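Local coordinates for protein extracellular ligand-binding receptor (Rhodopseudomonas palustris, PDB 4EYQ) that probably binds aromatic acids in the periplasm for uptake, holding 4-hydroxyphenylpyruvate or caffeate in the cleft between its two lobes, at residues A[29-34]-A[285-290]; A[21-26]-A[281-286]; A[12-17]-A[75-80]; A[95-100]-A[113-118]. All blocks are in the same frame, centred on the assembly; numbering follows the deposited sequence.

Contact 1: residues A[29-34]-A[285-290]; sequences NALEFV and GHSFDA. With ENO (3-(4-hydroxy-phenyl)pyruvic acid), chain B; DHC (caffeic acid), chain C.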
# COMPACT_ATOMS: atom_id res chain seq x y z
N ASN A 29 5.28 -11.48 -7.04
CA ASN A 29 4.54 -12.68 -7.46
C ASN A 29 3.32 -12.33 -8.32
O ASN A 29 2.99 -13.04 -9.26
CB ASN A 29 4.10 -13.53 -6.26
CG ASN A 29 5.26 -14.13 -5.50
OD1 ASN A 29 6.39 -14.12 -5.97
ND2 ASN A 29 4.98 -14.68 -4.32
N ALA A 30 2.65 -11.23 -7.99
CA ALA A 30 1.40 -10.87 -8.68
C ALA A 30 1.64 -10.49 -10.16
O ALA A 30 0.71 -10.57 -10.98
CB ALA A 30 0.68 -9.73 -7.95
N LEU A 31 2.89 -10.08 -10.46
CA LEU A 31 3.32 -9.75 -11.83
C LEU A 31 3.17 -10.90 -12.78
O LEU A 31 3.07 -10.67 -13.98
CB LEU A 31 4.76 -9.26 -11.89
CG LEU A 31 5.10 -8.02 -11.08
CD1 LEU A 31 6.59 -7.77 -11.30
CD2 LEU A 31 4.28 -6.83 -11.57
N GLU A 32 3.14 -12.14 -12.28
CA GLU A 32 2.84 -13.30 -13.14
C GLU A 32 1.41 -13.27 -13.74
O GLU A 32 1.12 -13.96 -14.72
CB GLU A 32 3.10 -14.63 -12.40
CG GLU A 32 2.86 -15.90 -13.23
CD GLU A 32 3.00 -17.17 -12.40
OE1 GLU A 32 3.61 -17.12 -11.30
OE2 GLU A 32 2.51 -18.24 -12.83
N PHE A 33 0.52 -12.47 -13.15
CA PHE A 33 -0.89 -12.48 -13.54
C PHE A 33 -1.36 -11.19 -14.20
O PHE A 33 -2.55 -11.01 -14.40
CB PHE A 33 -1.76 -12.78 -12.31
CG PHE A 33 -1.24 -13.94 -11.50
CD1 PHE A 33 -1.28 -15.25 -12.02
CD2 PHE A 33 -0.67 -13.73 -10.25
CE1 PHE A 33 -0.79 -16.33 -11.29
CE2 PHE A 33 -0.16 -14.80 -9.52
CZ PHE A 33 -0.22 -16.10 -10.04
N VAL A 34 -0.44 -10.27 -14.51
CA VAL A 34 -0.83 -9.04 -15.22
C VAL A 34 -0.65 -9.20 -16.76
O VAL A 34 -0.02 -10.16 -17.21
CB VAL A 34 -0.08 -7.79 -14.71
CG1 VAL A 34 -0.29 -7.62 -13.20
CG2 VAL A 34 1.41 -7.87 -15.06
N GLY A 285 -2.61 -7.03 -4.43
CA GLY A 285 -3.60 -6.09 -5.01
C GLY A 285 -2.99 -4.85 -5.68
O GLY A 285 -3.38 -4.48 -6.79
N HIS A 286 -2.01 -4.22 -5.02
CA HIS A 286 -1.40 -3.01 -5.59
C HIS A 286 -0.62 -3.20 -6.88
O HIS A 286 -0.73 -2.37 -7.80
CB HIS A 286 -0.52 -2.29 -4.58
CG HIS A 286 -1.23 -1.91 -3.31
ND1 HIS A 286 -2.49 -1.39 -3.30
CD2 HIS A 286 -0.84 -2.00 -1.98
CE1 HIS A 286 -2.86 -1.15 -2.03
NE2 HIS A 286 -1.86 -1.53 -1.23
N SER A 287 0.17 -4.26 -7.00
CA SER A 287 0.90 -4.37 -8.24
C SER A 287 -0.00 -4.79 -9.39
O SER A 287 0.18 -4.31 -10.52
CB SER A 287 2.20 -5.18 -8.14
OG SER A 287 1.97 -6.54 -8.10
N PHE A 288 -0.99 -5.65 -9.09
CA PHE A 288 -2.00 -6.01 -10.06
C PHE A 288 -2.80 -4.77 -10.51
O PHE A 288 -3.09 -4.56 -11.72
CB PHE A 288 -2.92 -7.06 -9.42
CG PHE A 288 -4.01 -7.56 -10.31
CD1 PHE A 288 -3.82 -8.69 -11.11
CD2 PHE A 288 -5.28 -6.98 -10.27
CE1 PHE A 288 -4.87 -9.21 -11.88
CE2 PHE A 288 -6.34 -7.47 -11.05
CZ PHE A 288 -6.13 -8.59 -11.86
N ASP A 289 -3.16 -3.92 -9.55
CA ASP A 289 -3.95 -2.74 -9.92
C ASP A 289 -3.14 -1.72 -10.74
O ASP A 289 -3.70 -1.03 -11.59
CB ASP A 289 -4.49 -2.05 -8.68
CG ASP A 289 -5.55 -2.90 -7.98
OD1 ASP A 289 -5.97 -3.94 -8.54
OD2 ASP A 289 -5.97 -2.50 -6.87
N ALA A 290 -1.84 -1.62 -10.47
CA ALA A 290 -0.94 -0.80 -11.31
C ALA A 290 -1.07 -1.17 -12.80
O ALA A 290 -1.08 -0.28 -13.68
CB ALA A 290 0.52 -0.93 -10.84
O4 ENO B . 4.06 2.05 3.23
C9 ENO B . 2.40 -0.91 1.96
C8 ENO B . 1.22 -1.03 1.24
C7 ENO B . 0.04 -0.52 1.76
C6 ENO B . 0.00 0.13 2.99
C5 ENO B . 1.20 0.24 3.70
C4 ENO B . 2.39 -0.27 3.19
O3 ENO B . -1.09 -0.65 1.02
C3 ENO B . 3.69 -0.18 3.98
C2 ENO B . 4.40 1.15 3.98
C1 ENO B . 5.53 1.32 4.90
O2 ENO B . 6.10 2.43 4.96
O1 ENO B . 5.91 0.36 5.62
C1 DHC C . 5.41 1.29 5.16
O1 DHC C . 5.83 0.36 5.89
C2 DHC C . 4.06 1.22 4.55
C3 DHC C . 3.63 0.09 4.02
C1' DHC C . 2.29 -0.02 3.39
C2' DHC C . 2.22 -0.70 2.19
C3' DHC C . 1.01 -0.85 1.56
C4' DHC C . -0.22 -0.28 2.19
C5' DHC C . -0.12 0.40 3.39
C6' DHC C . 1.14 0.52 3.98
O4' DHC C . -1.42 -0.43 1.57
O3' DHC C . 0.97 -1.52 0.39
O2 DHC C . 6.10 2.31 4.93

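Contact 2: residues A[21-26]-A[281-286]; sequences AALGIP and SQFAGH. With DHC (caffeic acid), chain C; ENO (3-(4-hydroxy-phenyl)pyruvic acid), chain B.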
# COMPACT_ATOMS: atom_id res chain seq x y z
N ALA A 21 10.30 -7.70 3.09
CA ALA A 21 10.13 -8.72 2.06
C ALA A 21 8.69 -9.28 2.00
O ALA A 21 8.21 -9.68 0.93
CB ALA A 21 11.16 -9.85 2.22
N ALA A 22 8.01 -9.27 3.14
CA ALA A 22 6.60 -9.68 3.22
C ALA A 22 5.68 -8.83 2.32
O ALA A 22 4.65 -9.31 1.86
CB ALA A 22 6.10 -9.67 4.67
N LEU A 23 6.05 -7.58 2.07
CA LEU A 23 5.30 -6.72 1.17
C LEU A 23 5.72 -6.88 -0.31
O LEU A 23 4.86 -6.98 -1.19
CB LEU A 23 5.38 -5.25 1.63
CG LEU A 23 4.57 -4.91 2.90
CD1 LEU A 23 5.33 -5.30 4.16
CD2 LEU A 23 4.34 -3.42 2.93
N GLY A 24 7.03 -6.92 -0.58
CA GLY A 24 7.51 -6.92 -1.97
C GLY A 24 7.35 -8.27 -2.65
O GLY A 24 7.10 -8.35 -3.87
N ILE A 25 7.48 -9.34 -1.88
CA ILE A 25 7.38 -10.66 -2.49
C ILE A 25 6.03 -10.89 -3.20
O ILE A 25 6.04 -11.29 -4.38
CB ILE A 25 7.82 -11.78 -1.52
CG1 ILE A 25 9.36 -11.71 -1.36
CG2 ILE A 25 7.41 -13.18 -2.02
CD1 ILE A 25 9.93 -12.57 -0.24
N PRO A 26 4.88 -10.63 -2.50
CA PRO A 26 3.60 -10.79 -3.21
C PRO A 26 3.42 -9.78 -4.33
O PRO A 26 2.81 -10.10 -5.32
CB PRO A 26 2.54 -10.55 -2.12
CG PRO A 26 3.26 -10.83 -0.85
CD PRO A 26 4.65 -10.30 -1.08
N SER A 281 -3.37 -10.94 -0.61
CA SER A 281 -2.83 -9.86 0.22
C SER A 281 -3.19 -8.49 -0.33
O SER A 281 -3.48 -8.34 -1.50
CB SER A 281 -1.29 -9.93 0.39
OG SER A 281 -0.60 -9.79 -0.85
N GLN A 282 -3.17 -7.52 0.56
CA GLN A 282 -3.23 -6.12 0.23
C GLN A 282 -2.21 -5.84 -0.88
O GLN A 282 -2.47 -5.08 -1.81
CB GLN A 282 -2.83 -5.34 1.49
CG GLN A 282 -2.72 -3.83 1.35
CD GLN A 282 -4.06 -3.13 1.38
OE1 GLN A 282 -5.14 -3.78 1.44
NE2 GLN A 282 -4.02 -1.80 1.33
N PHE A 283 -1.03 -6.45 -0.75
CA PHE A 283 0.15 -5.99 -1.50
C PHE A 283 0.12 -6.50 -2.93
O PHE A 283 0.42 -5.75 -3.88
CB PHE A 283 1.44 -6.38 -0.75
CG PHE A 283 1.34 -6.17 0.72
CD1 PHE A 283 1.07 -4.91 1.23
CD2 PHE A 283 1.44 -7.24 1.59
CE1 PHE A 283 0.93 -4.71 2.59
CE2 PHE A 283 1.30 -7.05 2.96
CZ PHE A 283 1.05 -5.78 3.45
N ALA A 284 -0.23 -7.78 -3.07
CA ALA A 284 -0.51 -8.32 -4.39
C ALA A 284 -1.56 -7.46 -5.14
O ALA A 284 -1.42 -7.19 -6.32
CB ALA A 284 -0.99 -9.77 -4.26
N GLY A 285 -2.61 -7.03 -4.43
CA GLY A 285 -3.60 -6.09 -5.01
C GLY A 285 -2.99 -4.85 -5.68
O GLY A 285 -3.38 -4.48 -6.79
N HIS A 286 -2.01 -4.22 -5.02
CA HIS A 286 -1.40 -3.01 -5.59
C HIS A 286 -0.62 -3.20 -6.88
O HIS A 286 -0.73 -2.37 -7.80
CB HIS A 286 -0.52 -2.29 -4.58
CG HIS A 286 -1.23 -1.91 -3.31
ND1 HIS A 286 -2.49 -1.39 -3.30
CD2 HIS A 286 -0.84 -2.00 -1.98
CE1 HIS A 286 -2.86 -1.15 -2.03
NE2 HIS A 286 -1.86 -1.53 -1.23
C1 DHC C . 5.41 1.29 5.16
O1 DHC C . 5.83 0.36 5.89
C2 DHC C . 4.06 1.22 4.55
C3 DHC C . 3.63 0.09 4.02
C1' DHC C . 2.29 -0.02 3.39
C2' DHC C . 2.22 -0.70 2.19
C3' DHC C . 1.01 -0.85 1.56
C4' DHC C . -0.22 -0.28 2.19
C5' DHC C . -0.12 0.40 3.39
C6' DHC C . 1.14 0.52 3.98
O4' DHC C . -1.42 -0.43 1.57
O3' DHC C . 0.97 -1.52 0.39
O2 DHC C . 6.10 2.31 4.93
O4 ENO B . 4.06 2.05 3.23
C9 ENO B . 2.40 -0.91 1.96
C8 ENO B . 1.22 -1.03 1.24
C7 ENO B . 0.04 -0.52 1.76
C6 ENO B . 0.00 0.13 2.99
C5 ENO B . 1.20 0.24 3.70
C4 ENO B . 2.39 -0.27 3.19
O3 ENO B . -1.09 -0.65 1.02
C3 ENO B . 3.69 -0.18 3.98
C2 ENO B . 4.40 1.15 3.98
C1 ENO B . 5.53 1.32 4.90
O2 ENO B . 6.10 2.43 4.96
O1 ENO B . 5.91 0.36 5.62

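Contact 3: residues A[12-17]-A[75-80]; sequences ITVTTT and GSSVTP. With ENO (3-(4-hydroxy-phenyl)pyruvic acid), chain B; DHC (caffeic acid), chain C.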
# COMPACT_ATOMS: atom_id res chain seq x y z
N ILE A 12 10.42 -1.74 -12.34
CA ILE A 12 9.79 -2.04 -11.05
C ILE A 12 10.83 -2.28 -10.01
O ILE A 12 11.67 -3.17 -10.15
CB ILE A 12 8.88 -3.28 -11.14
CG1 ILE A 12 7.84 -3.03 -12.22
CG2 ILE A 12 8.20 -3.56 -9.78
CD1 ILE A 12 7.08 -4.25 -12.71
N THR A 13 10.77 -1.47 -8.96
CA THR A 13 11.61 -1.69 -7.78
C THR A 13 10.75 -2.03 -6.55
O THR A 13 9.85 -1.26 -6.15
CB THR A 13 12.60 -0.51 -7.59
OG1 THR A 13 13.46 -0.78 -6.49
CG2 THR A 13 11.88 0.81 -7.37
N VAL A 14 10.98 -3.22 -5.99
CA VAL A 14 10.18 -3.70 -4.89
C VAL A 14 11.11 -4.30 -3.85
O VAL A 14 12.29 -4.53 -4.13
CB VAL A 14 9.07 -4.71 -5.33
CG1 VAL A 14 7.94 -3.96 -6.06
CG2 VAL A 14 9.63 -5.86 -6.15
N THR A 15 10.58 -4.55 -2.66
CA THR A 15 11.40 -5.02 -1.57
C THR A 15 11.21 -6.52 -1.39
O THR A 15 10.20 -6.96 -0.80
CB THR A 15 11.06 -4.28 -0.26
OG1 THR A 15 11.08 -2.86 -0.49
CG2 THR A 15 12.07 -4.63 0.79
N THR A 16 12.15 -7.31 -1.92
CA THR A 16 12.05 -8.77 -1.83
C THR A 16 13.07 -9.38 -0.84
O THR A 16 13.12 -10.61 -0.66
CB THR A 16 12.11 -9.45 -3.22
OG1 THR A 16 13.32 -9.07 -3.88
CG2 THR A 16 10.92 -9.01 -4.10
N THR A 17 13.89 -8.53 -0.21
CA THR A 17 14.77 -8.99 0.89
C THR A 17 14.69 -8.00 2.05
O THR A 17 14.28 -6.86 1.86
CB THR A 17 16.25 -9.15 0.44
OG1 THR A 17 16.74 -7.88 0.00
CG2 THR A 17 16.41 -10.15 -0.71
N GLY A 75 6.80 1.27 -7.86
CA GLY A 75 7.50 0.90 -6.60
C GLY A 75 7.45 2.06 -5.62
O GLY A 75 6.80 3.06 -5.90
N SER A 76 8.05 1.93 -4.45
CA SER A 76 8.64 0.68 -3.92
C SER A 76 7.55 0.03 -3.04
O SER A 76 6.33 0.32 -3.25
CB SER A 76 9.89 1.04 -3.09
OG SER A 76 10.56 -0.09 -2.55
N SER A 77 7.96 -0.80 -2.08
CA SER A 77 7.02 -1.56 -1.26
C SER A 77 6.70 -0.91 0.07
O SER A 77 5.68 -1.22 0.71
CB SER A 77 7.57 -2.96 -1.00
OG SER A 77 7.68 -3.61 -2.22
N VAL A 78 7.59 -0.01 0.49
CA VAL A 78 7.39 0.71 1.73
C VAL A 78 7.66 2.19 1.49
O VAL A 78 8.23 2.56 0.47
CB VAL A 78 8.23 0.12 2.89
CG1 VAL A 78 7.65 -1.25 3.31
CG2 VAL A 78 9.72 0.02 2.53
N THR A 79 7.25 3.02 2.43
CA THR A 79 7.21 4.47 2.20
C THR A 79 8.60 5.13 1.95
O THR A 79 8.74 5.87 0.98
CB THR A 79 6.42 5.19 3.31
OG1 THR A 79 5.09 4.65 3.35
CG2 THR A 79 6.39 6.68 3.09
N PRO A 80 9.61 4.88 2.80
CA PRO A 80 10.89 5.62 2.54
C PRO A 80 11.53 5.43 1.14
O PRO A 80 11.84 6.45 0.49
CB PRO A 80 11.81 5.22 3.71
CG PRO A 80 10.86 4.70 4.76
CD PRO A 80 9.69 4.07 4.04
O4 ENO B . 4.06 2.05 3.23
C9 ENO B . 2.40 -0.91 1.96
C8 ENO B . 1.22 -1.03 1.24
C7 ENO B . 0.04 -0.52 1.76
C6 ENO B . 0.00 0.13 2.99
C5 ENO B . 1.20 0.24 3.70
C4 ENO B . 2.39 -0.27 3.19
O3 ENO B . -1.09 -0.65 1.02
C3 ENO B . 3.69 -0.18 3.98
C2 ENO B . 4.40 1.15 3.98
C1 ENO B . 5.53 1.32 4.90
O2 ENO B . 6.10 2.43 4.96
O1 ENO B . 5.91 0.36 5.62
C1 DHC C . 5.41 1.29 5.16
O1 DHC C . 5.83 0.36 5.89
C2 DHC C . 4.06 1.22 4.55
C3 DHC C . 3.63 0.09 4.02
C1' DHC C . 2.29 -0.02 3.39
C2' DHC C . 2.22 -0.70 2.19
C3' DHC C . 1.01 -0.85 1.56
C4' DHC C . -0.22 -0.28 2.19
C5' DHC C . -0.12 0.40 3.39
C6' DHC C . 1.14 0.52 3.98
O4' DHC C . -1.42 -0.43 1.57
O3' DHC C . 0.97 -1.52 0.39
O2 DHC C . 6.10 2.31 4.93

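Contact 4: residues A[95-100]-A[113-118]; sequences PHIALA and VVMPQP. With ENO (3-(4-hydroxy-phenyl)pyruvic acid), chain B; DHC (caffeic acid), chain C.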
# COMPACT_ATOMS: atom_id res chain seq x y z
N PRO A 95 6.40 8.77 -15.76
CA PRO A 95 5.22 8.37 -14.97
C PRO A 95 5.59 7.33 -13.93
O PRO A 95 6.35 6.40 -14.22
CB PRO A 95 4.28 7.75 -16.01
CG PRO A 95 4.68 8.37 -17.31
CD PRO A 95 6.16 8.68 -17.22
N HIS A 96 5.08 7.51 -12.72
CA HIS A 96 5.44 6.67 -11.57
C HIS A 96 4.19 6.20 -10.85
O HIS A 96 3.36 7.02 -10.47
CB HIS A 96 6.31 7.47 -10.60
CG HIS A 96 6.49 6.78 -9.26
ND1 HIS A 96 6.44 7.45 -8.09
CD2 HIS A 96 6.70 5.42 -8.95
CE1 HIS A 96 6.63 6.58 -7.07
NE2 HIS A 96 6.77 5.33 -7.60
N ILE A 97 4.04 4.89 -10.69
CA ILE A 97 2.95 4.32 -9.88
C ILE A 97 3.52 3.81 -8.57
O ILE A 97 4.27 2.83 -8.56
CB ILE A 97 2.19 3.20 -10.63
CG1 ILE A 97 1.61 3.79 -11.93
CG2 ILE A 97 1.05 2.68 -9.75
CD1 ILE A 97 0.99 2.79 -12.90
N ALA A 98 3.20 4.51 -7.48
CA ALA A 98 3.68 4.14 -6.15
C ALA A 98 2.98 2.88 -5.63
O ALA A 98 1.75 2.76 -5.74
CB ALA A 98 3.48 5.29 -5.18
N LEU A 99 3.75 1.94 -5.08
CA LEU A 99 3.11 0.75 -4.49
C LEU A 99 3.03 0.81 -2.95
O LEU A 99 2.60 -0.15 -2.31
CB LEU A 99 3.77 -0.55 -4.99
CG LEU A 99 3.79 -0.74 -6.52
CD1 LEU A 99 4.51 -2.05 -6.86
CD2 LEU A 99 2.38 -0.70 -7.16
N ALA A 100 3.43 1.93 -2.37
CA ALA A 100 3.34 2.18 -0.94
C ALA A 100 2.79 3.58 -0.77
O ALA A 100 2.97 4.41 -1.67
CB ALA A 100 4.73 2.12 -0.29
N VAL A 113 1.36 8.74 -9.29
CA VAL A 113 0.05 8.41 -8.68
C VAL A 113 0.27 7.25 -7.68
O VAL A 113 1.32 6.58 -7.73
CB VAL A 113 -1.02 8.03 -9.73
CG1 VAL A 113 -1.37 9.26 -10.58
CG2 VAL A 113 -0.54 6.87 -10.60
N VAL A 114 -0.70 7.01 -6.78
CA VAL A 114 -0.48 6.11 -5.62
C VAL A 114 -1.53 5.00 -5.59
O VAL A 114 -2.72 5.28 -5.63
CB VAL A 114 -0.53 6.88 -4.28
CG1 VAL A 114 -0.11 5.98 -3.12
CG2 VAL A 114 0.32 8.14 -4.34
N MSE A 115 -1.11 3.76 -5.53
CA MSE A 115 -2.09 2.68 -5.50
C MSE A 115 -2.68 2.50 -4.09
O MSE A 115 -3.93 2.47 -3.96
CB MSE A 115 -1.50 1.35 -6.01
CG MSE A 115 -1.17 1.31 -7.53
SE MSE A 115 -2.73 1.53 -8.66
CE MSE A 115 -2.56 3.39 -8.88
N PRO A 116 -1.82 2.36 -3.03
CA PRO A 116 -2.38 2.16 -1.69
C PRO A 116 -3.34 3.28 -1.23
O PRO A 116 -3.15 4.45 -1.61
CB PRO A 116 -1.15 2.11 -0.77
CG PRO A 116 -0.02 1.69 -1.65
CD PRO A 116 -0.33 2.31 -3.00
N GLN A 117 -4.34 2.92 -0.41
CA GLN A 117 -5.32 3.90 0.13
C GLN A 117 -4.67 5.01 0.94
O GLN A 117 -3.73 4.73 1.67
CB GLN A 117 -6.33 3.17 0.98
CG GLN A 117 -7.19 2.22 0.12
CD GLN A 117 -6.59 0.81 -0.10
OE1 GLN A 117 -5.47 0.52 0.32
NE2 GLN A 117 -7.37 -0.08 -0.76
N PRO A 118 -5.12 6.28 0.78
CA PRO A 118 -4.53 7.34 1.58
C PRO A 118 -4.84 7.08 3.06
O PRO A 118 -5.90 6.54 3.41
CB PRO A 118 -5.17 8.64 1.05
CG PRO A 118 -6.38 8.21 0.30
CD PRO A 118 -6.13 6.80 -0.18
O4 ENO B . 4.06 2.05 3.23
C9 ENO B . 2.40 -0.91 1.96
C8 ENO B . 1.22 -1.03 1.24
C7 ENO B . 0.04 -0.52 1.76
C6 ENO B . 0.00 0.13 2.99
C5 ENO B . 1.20 0.24 3.70
C4 ENO B . 2.39 -0.27 3.19
O3 ENO B . -1.09 -0.65 1.02
C3 ENO B . 3.69 -0.18 3.98
C2 ENO B . 4.40 1.15 3.98
C1 ENO B . 5.53 1.32 4.90
O2 ENO B . 6.10 2.43 4.96
O1 ENO B . 5.91 0.36 5.62
C1 DHC C . 5.41 1.29 5.16
O1 DHC C . 5.83 0.36 5.89
C2 DHC C . 4.06 1.22 4.55
C3 DHC C . 3.63 0.09 4.02
C1' DHC C . 2.29 -0.02 3.39
C2' DHC C . 2.22 -0.70 2.19
C3' DHC C . 1.01 -0.85 1.56
C4' DHC C . -0.22 -0.28 2.19
C5' DHC C . -0.12 0.40 3.39
C6' DHC C . 1.14 0.52 3.98
O4' DHC C . -1.42 -0.43 1.57
O3' DHC C . 0.97 -1.52 0.39
O2 DHC C . 6.10 2.31 4.93

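Contact 1: residues A[29-34]-A[285-290]
The end of helix 21-30 and the residues that follow lean on helix 282-301 of the same lobe, with A30 and S287 at the point of meeting. The CB of A30 sits 3.4 Å from the OG of S287, a carbon-to-oxygen contact rather than a bond. A methyl suits this place because the chains come close, the CA atoms of A30 and F288 being 6.1 Å apart. S287 OG stands between its own backbone N and carbonyl carbon (chi1 77°), and its hydrogen bond goes to the carbonyl O of E27, one turn before A30. A serine therefore fits: it is small, and its hydroxyl ties the second helix to the backbone of the first. L31, whose CB points away, still brings CD2 to 4.2 Å from the same OG.

This helix pair belongs to the N-terminal lobe of a periplasmic binding protein, where helices cover a largely parallel sheet; L31 and V34 also touch strand 41-49. V34 lays CG1 against the helix backbone, 3.9 Å from the CA of F288. The ring of F288 swings out with CG anti to its backbone N (chi1 -178°), which carries CE1 to 3.9 Å from the carbonyl O of F33 and the ring on to L267 of helix 261-275. In the plane of that ring, at its edge, lies OD1 of D289, whose carboxylate is bonded to S329 and Q330. H286 points away from segment 29-34, and in the cleft its NE2 donates to caffeate O4' at 3.0 Å.

Contact 2: residues A[21-26]-A[281-286]
The hydroxyl OG of S281 takes the N-H of A284 in a nearly straight bond of 3.0 Å (170°) and, weakly, that of F283, while the CB of P26 rests against it at 3.5 Å. Serine is a natural N-cap: tucked between its own N and carbonyl carbon, OG reaches forward to the first turn of helix 282-301. P26, lacking an N-H for the turn before it, kinks helix 21-30 and turns its ring onto this cap and onto the CB of A284, 4.2 Å from P26 CB.

The ring of F283 is clasped on both faces. L23 sets CG over its centre, 3.6 Å from the centroid, as a CH-pi contact; CB of Q282 lies over the other face, nearer the rim. The edge of the ring meets caffeate, CD1 being 3.5 Å from O3'. L23 also reaches the ligand, with CD2 at 3.5 Å from C2'. Replacing F283 with an alanine would probably open a gap between L23 and Q282 and let the leucine turn away from the ligand ring. Q282 bends at chi2 (79°) to bring NE2 to the phenol O4' at 2.9 Å, while its OE1 is held by the backbone N of G246. Helical segments 21-26 and 282-286, crossing at -43° with axes 8.1 Å apart at closest approach, thus wall the phenol end of a periplasmic binding protein cleft.

Contact 3: residues A[12-17]-A[75-80]
The flat peptide between G75 and S76 is cis, which puts both CA atoms on the same side, and there they share the carbonyl O of T13. That oxygen stands somewhat out of the peptide plane, 3.2 Å from the CA of G75 and 3.2 Å from the CA of S76, as two CA-H...O contacts. Only glycine fits at G75, since its backbone angles would jam a CB, and one would also clash with T13 O. Beyond the strand end, T15 N gives its hydrogen to OG of S77 in a nearly straight bond of 3.1 Å (167°). S77 OG lies anti to its own carbonyl carbon (chi1 -63°) and is also bonded to the carboxylate of E27. A valine in place of S77 would probably cost both T15 N and E27 OE1 their mate. The hydroxyls of T13, T15 and S76 turn to the carboxylate of D50, which draws the strand end and the two loops together. After S77 and V78 the chain enters helix 79-92, where T79 N donates to caffeate O2 at 2.8 Å. Holding a ligand carboxylate at a helix N-terminus is consistent with a periplasmic binding protein, whose alpha/beta lobes bind at the C-terminal ends of parallel strands.

Contact 4: residues A[95-100]-A[113-118]
P116 presses its ring against A100 just beyond two parallel strands, 96-98 and 112-114, which helix 106-109 links into a beta-alpha-beta unit. The residues following the strands form the first shell round the ligand. P116 brings CB to 3.5 Å from the caffeate phenol O4', the carbonyl O of L99 lies near O3' of caffeate, and the methyl of A100 lies near the keto oxygen O4 of hydroxyphenylpyruvate. Small or rigid residues suit this wall. The proline in turn is wedged in place by CG, 3.5 Å from the CA of A100 and also close to L99 O.

Behind this shell stands the strand ladder. A98 bonds twice to the same neighbouring strand and its continuation, its N giving to V113 O at 2.8 Å and its O receiving the N-H of M115, which comes in tilted 19° from the carbonyl plane. H96 O takes the N-H of V113 at 2.9 Å. H96 is itself set by both ring nitrogens, NE2 bonded to G75 O on the neighbouring strand and ND1 to S112 OG.

On the face of I97 and V113, those two branched side chains lie side by side, as suits a buried parallel pair; on the other, A98 CB meets CG1 of V114. M115, a selenomethionine, folds at chi2 (-62°) and chi3, packing its chain beside L99 and towards helix 282-301. At that bend the fit is tight: its CG is 3.4 Å from the CG2 of I97.

Overall arrangement
All four contacts reach both ligands, modelled in the same place and so alternatives, and together form much of the N-terminal lobe's part of the cleft. Contacts 1 and 2, centres about 9 Å apart, follow one another along one helix pair, contact 1 running on past helix 21-30; they share H286, whose CE1 packs 3.4 Å from the CA of P116 in contact 4. Q282 NE2 of contact 2 makes a probable hydrogen bond to Q117 OE1 of contact 4 (2.9 Å). Contacts 3 and 4 both reach one sheet, joined by a probable hydrogen bond from H96 NE2 to G75 O (2.8 Å). Contacts 1 and 2 hold the phenol end and contact 3 the carboxylate, while R174 and S199 add further bonds.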